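Local coordinates for protein grindelwald (Drosophila melanogaster, PDB 6ZSY) that acts as a receptor for the TNF-family cytokine Eiger through its extracellular cysteine-rich domain and activates JNK signalling, at residues Phe17-Val20 against Cys25-Cys28. Numbering follows the deposited sequence. Where two conformers were deposited one is given.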
loop_
_atom_site.group_PDB
_atom_site.type_symbol
_atom_site.label_atom_id
_atom_site.label_comp_id
_atom_site.label_asym_id
_atom_site.label_seq_id
_atom_site.Cartn_x
_atom_site.Cartn_y
_atom_site.Cartn_z
ATOM N N PHE A 17 -1.851 0.849 -2.887
ATOM C CA PHE A 17 -2.360 -0.499 -2.734
ATOM C C PHE A 17 -3.715 -0.394 -2.026
ATOM O O PHE A 17 -3.972 0.528 -1.289
ATOM C CB PHE A 17 -1.430 -1.446 -1.991
ATOM C CG PHE A 17 -1.243 -1.114 -0.517
ATOM C CD1 PHE A 17 -0.488 -0.001 -0.127
ATOM C CD2 PHE A 17 -1.814 -1.915 0.444
ATOM C CE1 PHE A 17 -0.341 0.290 1.231
ATOM C CE2 PHE A 17 -1.643 -1.609 1.778
ATOM C CZ PHE A 17 -0.907 -0.513 2.187
ATOM N N CYS A 18 -4.540 -1.421 -2.234
ATOM C CA CYS A 18 -5.782 -1.533 -1.482
ATOM C C CYS A 18 -5.453 -2.095 -0.118
ATOM O O CYS A 18 -5.025 -3.243 0.003
ATOM C CB CYS A 18 -6.753 -2.412 -2.238
ATOM S SG CYS A 18 -8.261 -2.703 -1.227
ATOM N N TYR A 19 -5.639 -1.268 0.915
ATOM C CA TYR A 19 -5.353 -1.654 2.300
ATOM C C TYR A 19 -6.653 -2.233 2.863
ATOM O O TYR A 19 -7.603 -1.502 3.129
ATOM C CB TYR A 19 -4.915 -0.453 3.105
ATOM C CG TYR A 19 -4.485 -0.721 4.514
ATOM C CD1 TYR A 19 -3.891 -1.897 4.919
ATOM C CD2 TYR A 19 -4.620 0.290 5.458
ATOM C CE1 TYR A 19 -3.456 -2.112 6.240
ATOM C CE2 TYR A 19 -4.205 0.110 6.772
ATOM C CZ TYR A 19 -3.631 -1.076 7.171
ATOM O OH TYR A 19 -3.225 -1.219 8.452
ATOM N N VAL A 20 -6.685 -3.555 3.069
ATOM C CA VAL A 20 -8.030 -4.075 3.411
ATOM C C VAL A 20 -8.386 -3.768 4.841
ATOM O O VAL A 20 -9.575 -3.833 5.149
ATOM C CB VAL A 20 -8.142 -5.564 3.115
ATOM C CG1 VAL A 20 -8.020 -5.856 1.627
ATOM C CG2 VAL A 20 -7.071 -6.319 3.860
ATOM N N CYS A 25 -7.698 2.815 -0.690
ATOM C CA CYS A 25 -6.371 2.913 -1.307
ATOM C C CYS A 25 -5.411 3.691 -0.415
ATOM O O CYS A 25 -5.802 4.729 0.105
ATOM C CB CYS A 25 -6.454 3.590 -2.667
ATOM S SG CYS A 25 -7.556 2.772 -3.852
ATOM N N HIS A 26 -4.226 3.206 -0.255
ATOM C CA HIS A 26 -3.225 3.874 0.595
ATOM C C HIS A 26 -1.924 3.961 -0.204
ATOM O O HIS A 26 -1.608 3.142 -1.063
ATOM C CB HIS A 26 -2.935 3.169 1.918
ATOM C CG HIS A 26 -4.000 3.383 2.959
ATOM N ND1 HIS A 26 -3.814 3.944 4.188
ATOM C CD2 HIS A 26 -5.323 3.042 2.940
ATOM C CE1 HIS A 26 -4.958 3.950 4.804
ATOM N NE2 HIS A 26 -5.958 3.394 4.092
ATOM N N PRO A 27 -1.119 4.974 0.114
ATOM C CA PRO A 27 0.150 5.171 -0.643
ATOM C C PRO A 27 1.196 4.135 -0.307
ATOM O O PRO A 27 1.521 3.892 0.844
ATOM C CB PRO A 27 0.620 6.573 -0.254
ATOM C CG PRO A 27 -0.291 7.045 0.785
ATOM C CD PRO A 27 -1.386 6.105 1.014
ATOM N N CYS A 28 1.821 3.602 -1.368
ATOM C CA CYS A 28 2.921 2.672 -1.189
ATOM C C CYS A 28 4.147 3.334 -0.557
ATOM O O CYS A 28 4.861 2.700 0.196
ATOM C CB CYS A 28 3.311 2.028 -2.514
ATOM S SG CYS A 28 2.199 0.669 -2.986
#
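Phe17 O is met by two donors of the neighbouring strand. His26 N gives it a hydrogen bond of 2.9 Å, and Cys25 CA adds a CA-H...O contact to Phe17 O at 3.4 Å. Phe17 N returns a hydrogen bond to His26 O, with an N-H...O angle of 155°. Phe17 and His26 are thus an antiparallel hydrogen-bonded pair, and both side chains lie on the same face of the sheet. The Phe17 ring is buried there. Its CG sits between the backbone N and the carbonyl carbon (chi1 68°), which brings the ring back toward the partner strand. CE1 of Phe17 touches His26 CB at 3.9 Å. CD1 of Phe17 meets Cys28 SG at 4.0 Å, an oblique sulfur-aromatic contact. Helix 41-48 packs on the same ring through Glu47 and Cys48, and Cys48 is the disulfide partner of Cys28. With an alanine in place of Phe17, a gap would probably open beside the Cys28-Cys48 disulfide, and His26 CB would lose its aromatic neighbour. Tyr19 follows on the same strand. It turns its edge to the face of the His26 imidazole, with the planes at 77°. Tyr19 CD2 stands over the centre of the imidazole, 3.6 Å from His26 NE2, and Tyr19 CB lies against His26 CD2. In this conformer His26 NE2 is hydrogen-bonded to Thr22 OG1 in the turn, which probably favours this tilt of the ring. Cys18 and Cys25, the non-hydrogen-bonded pair, point to the other face, where they form separate disulfides with Cys6 and Cys11. The arrangement is a disulfide-braced beta hairpin, strands 16-19 and 24-27, joined to a helical part in a small cysteine-rich domain of a TNF receptor.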